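Local coordinates for sulfonate ABC transporter, periplasmic sulfonate-binding protein SsuA (PDB 3UIF), which probably captures sulfonates or related sulfate esters in the periplasm and delivers them to an ABC transporter for uptake, at residues Val17-Ser28 with Arg243-Pro251. Sequence-based numbering, arbitrary orientation.
Sequences VGGKTVYAGSAS and REYSNKIYP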
ATOM      1  N   VAL A  17      -5.064  18.392   3.109  1.00 57.56           N
ATOM      2  CA  VAL A  17      -4.379  18.776   4.352  1.00 59.00           C
ATOM      3  C   VAL A  17      -3.812  20.190   4.242  1.00 61.73           C
ATOM      4  O   VAL A  17      -2.895  20.438   3.453  1.00 61.62           O
ATOM      5  CB  VAL A  17      -3.205  17.822   4.696  1.00 58.03           C
ATOM      6  CG1 VAL A  17      -2.626  18.166   6.076  1.00 58.66           C
ATOM      7  CG2 VAL A  17      -3.638  16.356   4.602  1.00 51.89           C
ATOM      8  N   GLY A  18      -4.345  21.107   5.037  1.00 63.85           N
ATOM      9  CA  GLY A  18      -3.886  22.491   5.019  1.00 66.17           C
ATOM     10  C   GLY A  18      -3.742  23.075   3.624  1.00 66.54           C
ATOM     11  O   GLY A  18      -2.649  23.505   3.235  1.00 67.44           O
ATOM     12  N   GLY A  19      -4.846  23.076   2.874  1.00 66.92           N
ATOM     13  CA  GLY A  19      -4.916  23.699   1.549  1.00 68.36           C
ATOM     14  C   GLY A  19      -4.342  22.888   0.398  1.00 65.89           C
ATOM     15  O   GLY A  19      -4.483  23.275  -0.757  1.00 66.88           O
ATOM     16  N   LYS A  20      -3.682  21.774   0.702  1.00 63.16           N
ATOM     17  CA  LYS A  20      -3.090  20.920  -0.339  1.00 62.07           C
ATOM     18  C   LYS A  20      -3.801  19.551  -0.453  1.00 60.07           C
ATOM     19  O   LYS A  20      -4.724  19.266   0.318  1.00 58.84           O
ATOM     20  CB  LYS A  20      -1.569  20.785  -0.132  1.00 60.19           C
ATOM     21  CG  LYS A  20      -0.785  22.056  -0.478  1.00 65.05           C
ATOM     22  CD  LYS A  20       0.684  21.941  -0.075  1.00 66.11           C
ATOM     23  CE  LYS A  20       1.474  23.210  -0.371  1.00 67.88           C
ATOM     24  NZ  LYS A  20       2.912  23.031  -0.006  1.00 66.94           N
ATOM     25  N   THR A  21      -3.408  18.733  -1.433  1.00 57.18           N
ATOM     26  CA  THR A  21      -4.002  17.413  -1.606  1.00 54.88           C
ATOM     27  C   THR A  21      -2.916  16.338  -1.558  1.00 52.05           C
ATOM     28  O   THR A  21      -2.004  16.318  -2.396  1.00 52.60           O
ATOM     29  CB  THR A  21      -4.782  17.268  -2.929  1.00 55.03           C
ATOM     30  OG1 THR A  21      -5.810  18.264  -3.019  1.00 57.20           O
ATOM     31  CG2 THR A  21      -5.407  15.870  -3.013  1.00 52.27           C
ATOM     32  N   VAL A  22      -3.016  15.457  -0.568  1.00 50.98           N
ATOM     33  CA  VAL A  22      -2.158  14.284  -0.479  1.00 50.13           C
ATOM     34  C   VAL A  22      -2.801  13.156  -1.272  1.00 48.38           C
ATOM     35  O   VAL A  22      -4.030  12.970  -1.241  1.00 48.37           O
ATOM     36  CB  VAL A  22      -1.941  13.820   0.996  1.00 48.75           C
ATOM     37  CG1 VAL A  22      -1.371  12.401   1.082  1.00 47.20           C
ATOM     38  CG2 VAL A  22      -1.040  14.788   1.734  1.00 47.42           C
ATOM     39  N   TYR A  23      -1.943  12.421  -1.979  1.00 46.94           N
ATOM     40  CA  TYR A  23      -2.299  11.195  -2.672  1.00 45.59           C
ATOM     41  C   TYR A  23      -1.432  10.071  -2.107  1.00 44.87           C
ATOM     42  O   TYR A  23      -0.217  10.290  -1.820  1.00 44.50           O
ATOM     43  CB  TYR A  23      -2.011  11.348  -4.157  1.00 45.22           C
ATOM     44  CG  TYR A  23      -2.717  12.508  -4.813  1.00 47.03           C
ATOM     45  CD1 TYR A  23      -2.124  13.771  -4.849  1.00 48.15           C
ATOM     46  CD2 TYR A  23      -3.973  12.339  -5.426  1.00 47.46           C
ATOM     47  CE1 TYR A  23      -2.759  14.835  -5.468  1.00 49.53           C
ATOM     48  CE2 TYR A  23      -4.618  13.395  -6.053  1.00 48.68           C
ATOM     49  CZ  TYR A  23      -4.001  14.637  -6.070  1.00 49.90           C
ATOM     50  OH  TYR A  23      -4.621  15.709  -6.667  1.00 51.68           O
ATOM     51  N   ALA A  24      -2.033   8.879  -1.963  1.00 43.91           N
ATOM     52  CA  ALA A  24      -1.352   7.744  -1.308  1.00 43.19           C
ATOM     53  C   ALA A  24       0.028   7.364  -1.924  1.00 42.26           C
ATOM     54  O   ALA A  24       0.163   6.358  -2.642  1.00 41.36           O
ATOM     55  CB  ALA A  24      -2.284   6.536  -1.201  1.00 41.77           C
ATOM     56  N   GLY A  25       1.033   8.212  -1.638  1.00 43.07           N
ATOM     57  CA  GLY A  25       2.447   7.967  -1.951  1.00 42.33           C
ATOM     58  C   GLY A  25       2.734   7.939  -3.441  1.00 41.78           C
ATOM     59  O   GLY A  25       3.307   8.914  -4.007  1.00 42.63           O
ATOM     60  N   SER A  26       2.342   6.834  -4.082  1.00 41.14           N
ATOM     61  CA  SER A  26       2.669   6.627  -5.493  1.00 41.13           C
ATOM     62  C   SER A  26       2.004   7.666  -6.392  1.00 41.64           C
ATOM     63  O   SER A  26       2.639   8.225  -7.296  1.00 41.19           O
ATOM     64  CB  SER A  26       2.234   5.236  -5.913  1.00 38.64           C
ATOM     65  OG  SER A  26       2.954   4.834  -7.054  1.00 36.80           O
ATOM     66  N   ALA A  27       0.721   7.914  -6.125  1.00 41.49           N
ATOM     67  CA  ALA A  27      -0.093   8.808  -6.931  1.00 41.60           C
ATOM     68  C   ALA A  27       0.428  10.246  -6.927  1.00 42.90           C
ATOM     69  O   ALA A  27       0.482  10.883  -7.981  1.00 43.16           O
ATOM     70  CB  ALA A  27      -1.544   8.753  -6.488  1.00 42.73           C
ATOM     71  N   SER A  28       0.832  10.758  -5.762  1.00 43.57           N
ATOM     72  CA  SER A  28       1.261  12.159  -5.679  1.00 44.60           C
ATOM     73  C   SER A  28       2.372  12.452  -6.704  1.00 44.36           C
ATOM     74  O   SER A  28       2.334  13.457  -7.435  1.00 45.15           O
ATOM     75  CB  SER A  28       1.710  12.506  -4.259  1.00 44.71           C
ATOM     76  OG  SER A  28       2.513  11.448  -3.748  1.00 45.08           O
ATOM     77  N   ARG A 243       9.882  15.479   1.129  1.00 46.61           N
ATOM     78  CA  ARG A 243       9.424  16.847   1.293  0.50 48.45           C
ATOM     79  C   ARG A 243       8.229  17.183   0.395  1.00 48.83           C
ATOM     80  O   ARG A 243       7.363  17.955   0.802  1.00 49.75           O
ATOM     81  CB  ARG A 243      10.582  17.832   1.102  0.50 50.41           C
ATOM     82  CG  ARG A 243      11.700  17.643   2.116  0.50 50.81           C
ATOM     83  CD  ARG A 243      12.853  18.600   1.869  0.50 53.54           C
ATOM     84  NE  ARG A 243      14.011  18.310   2.711  0.50 53.90           N
ATOM     85  CZ  ARG A 243      14.276  18.932   3.853  0.50 55.48           C
ATOM     86  NH1 ARG A 243      13.464  19.882   4.299  0.50 56.36           N
ATOM     87  NH2 ARG A 243      15.356  18.605   4.549  0.50 56.29           N
ATOM     88  N   GLU A 244       8.154  16.594  -0.800  1.00 47.36           N
ATOM     89  CA  GLU A 244       7.079  16.975  -1.722  1.00 48.05           C
ATOM     90  C   GLU A 244       5.924  16.001  -1.818  1.00 45.91           C
ATOM     91  O   GLU A 244       4.782  16.434  -1.897  1.00 46.54           O
ATOM     92  CB  GLU A 244       7.582  17.235  -3.147  1.00 48.35           C
ATOM     93  CG  GLU A 244       8.905  17.955  -3.264  1.00 49.74           C
ATOM     94  CD  GLU A 244       8.816  19.403  -2.883  1.00 56.21           C
ATOM     95  OE1 GLU A 244       9.591  19.818  -1.985  1.00 59.06           O
ATOM     96  OE2 GLU A 244       7.977  20.120  -3.488  1.00 58.99           O
ATOM     97  N   TYR A 245       6.216  14.703  -1.837  1.00 44.66           N
ATOM     98  CA  TYR A 245       5.208  13.712  -2.235  1.00 43.40           C
ATOM     99  C   TYR A 245       4.787  12.725  -1.164  1.00 43.02           C
ATOM    100  O   TYR A 245       3.998  11.823  -1.455  1.00 41.44           O
ATOM    101  CB  TYR A 245       5.657  12.934  -3.481  1.00 42.71           C
ATOM    102  CG  TYR A 245       6.174  13.833  -4.553  1.00 43.95           C
ATOM    103  CD1 TYR A 245       7.540  13.897  -4.833  1.00 44.47           C
ATOM    104  CD2 TYR A 245       5.303  14.671  -5.261  1.00 44.81           C
ATOM    105  CE1 TYR A 245       8.021  14.759  -5.808  1.00 45.78           C
ATOM    106  CE2 TYR A 245       5.769  15.526  -6.241  1.00 46.42           C
ATOM    107  CZ  TYR A 245       7.121  15.561  -6.511  1.00 46.55           C
ATOM    108  OH  TYR A 245       7.581  16.409  -7.470  1.00 48.09           O
ATOM    109  N   SER A 246       5.284  12.881   0.058  1.00 42.82           N
ATOM    110  CA  SER A 246       4.916  11.918   1.085  1.00 41.92           C
ATOM    111  C   SER A 246       3.590  12.266   1.763  1.00 42.94           C
ATOM    112  O   SER A 246       2.816  13.083   1.252  1.00 43.54           O
ATOM    113  CB  SER A 246       6.050  11.686   2.092  1.00 41.95           C
ATOM    114  OG  SER A 246       6.474  12.891   2.678  1.00 42.96           O
ATOM    115  N   ASN A 247       3.315  11.641   2.900  1.00 41.99           N
ATOM    116  CA  ASN A 247       2.066  11.855   3.596  1.00 42.99           C
ATOM    117  C   ASN A 247       2.137  13.099   4.472  1.00 44.60           C
ATOM    118  O   ASN A 247       2.736  13.077   5.552  1.00 44.76           O
ATOM    119  CB  ASN A 247       1.758  10.630   4.425  1.00 41.86           C
ATOM    120  CG  ASN A 247       0.331  10.582   4.889  1.00 42.57           C
ATOM    121  OD1 ASN A 247      -0.277  11.613   5.198  1.00 43.98           O
ATOM    122  ND2 ASN A 247      -0.211   9.372   4.977  1.00 40.23           N
ATOM    123  N   LYS A 248       1.520  14.181   4.009  1.00 46.19           N
ATOM    124  CA  LYS A 248       1.603  15.464   4.708  1.00 47.45           C
ATOM    125  C   LYS A 248       0.749  15.584   5.971  1.00 48.10           C
ATOM    126  O   LYS A 248       0.800  16.623   6.636  1.00 50.21           O
ATOM    127  CB  LYS A 248       1.262  16.633   3.777  1.00 49.43           C
ATOM    128  CG  LYS A 248       2.019  16.654   2.463  1.00 49.57           C
ATOM    129  CD  LYS A 248       1.763  17.983   1.775  1.00 55.78           C
ATOM    130  CE  LYS A 248       2.264  17.993   0.340  1.00 56.54           C
ATOM    131  NZ  LYS A 248       3.749  18.097   0.239  1.00 56.46           N
ATOM    132  N   ILE A 249      -0.044  14.566   6.302  1.00 47.46           N
ATOM    133  CA  ILE A 249      -0.774  14.586   7.582  1.00 48.47           C
ATOM    134  C   ILE A 249       0.248  14.521   8.713  1.00 48.40           C
ATOM    135  O   ILE A 249      -0.022  14.955   9.843  1.00 49.21           O
ATOM    136  CB  ILE A 249      -1.749  13.404   7.759  1.00 47.13           C
ATOM    137  CG1 ILE A 249      -2.805  13.383   6.660  1.00 47.82           C
ATOM    138  CG2 ILE A 249      -2.433  13.478   9.123  1.00 48.45           C
ATOM    139  CD1 ILE A 249      -3.716  12.169   6.729  1.00 46.82           C
ATOM    140  N   TYR A 250       1.420  13.988   8.371  1.00 46.89           N
ATOM    141  CA  TYR A 250       2.471  13.694   9.322  1.00 46.65           C
ATOM    142  C   TYR A 250       3.728  14.476   9.020  1.00 46.88           C
ATOM    143  O   TYR A 250       4.016  14.737   7.849  1.00 46.92           O
ATOM    144  CB  TYR A 250       2.772  12.202   9.292  1.00 44.89           C
ATOM    145  CG  TYR A 250       1.577  11.390   9.679  1.00 44.59           C
ATOM    146  CD1 TYR A 250       1.141  11.372  10.995  1.00 45.31           C
ATOM    147  CD2 TYR A 250       0.850  10.666   8.724  1.00 43.60           C
ATOM    148  CE1 TYR A 250       0.015  10.658  11.361  1.00 45.31           C
ATOM    149  CE2 TYR A 250      -0.278   9.942   9.089  1.00 43.43           C
ATOM    150  CZ  TYR A 250      -0.679   9.942  10.412  1.00 44.40           C
ATOM    151  OH  TYR A 250      -1.779   9.231  10.820  1.00 44.62           O
ATOM    152  N   PRO A 251       4.493  14.842  10.070  1.00 47.95           N
ATOM    153  CA  PRO A 251       5.760  15.548   9.882  1.00 48.91           C
ATOM    154  C   PRO A 251       6.714  14.795   8.968  1.00 47.47           C
ATOM    155  O   PRO A 251       6.675  13.556   8.877  1.00 46.04           O
ATOM    156  CB  PRO A 251       6.345  15.611  11.300  1.00 50.10           C
ATOM    157  CG  PRO A 251       5.168  15.537  12.203  1.00 49.65           C
ATOM    158  CD  PRO A 251       4.192  14.634  11.503  1.00 48.62           C
TER
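Val-17 faces Ile-249, Val-22 Asn-247, Gly-25 Ser-246 and Ser-28 Tyr-245, with CA-CA distances of 5.5 to 6.4 Å within these pairs, so segment 243-251 runs antiparallel to segment 17-28. A type I' turn from Val-17 to Lys-20 closes the hairpin of strands 6-17 and 20-23, with Gly-18 and Gly-19 at its corners. Val-22 supplies the central apolar contact: with CG1 anti to the backbone N (chi1 165°), CG2 is turned to Lys-248, 3.6 Å from its CB, and also meets Lys-248 CG and backbone N. The aliphatic part of Lys-248 thus packs on the valine, while a bend at the end of its chain (chi4 -75°) brings NZ 2.9 Å from Glu-244 O. That ammonium stands well above the carbonyl plane. Replacing Lys-248 by alanine would probably leave Glu-244 O without its ammonium donor and Val-22 CG2 with only CB to pack on. Nearer the turn, Val-17 CG2 touches Ile-249 CG1 at 3.7 Å, the two side chains crossing at about a right angle. Asn-247 OD1 accepts from Ile-249 N at 3.2 Å, an Asx turn (N-H...O angle 154°) within the type I turn from Asn-247 to Tyr-250. At the other end, Ser-28 OG lies 2.8 Å from Tyr-245 O and 2.7 Å from Gly-25 O. The contact is packing within one lobe, consistent with a two-lobed periplasmic binding protein: Val-22 pairs with Thr-15 of strand 6-17, Ser-26 ties helix 26-32 to Tyr-225 of helix 215-233, and Asn-255 of helix 252-257 holds Asn-247 O.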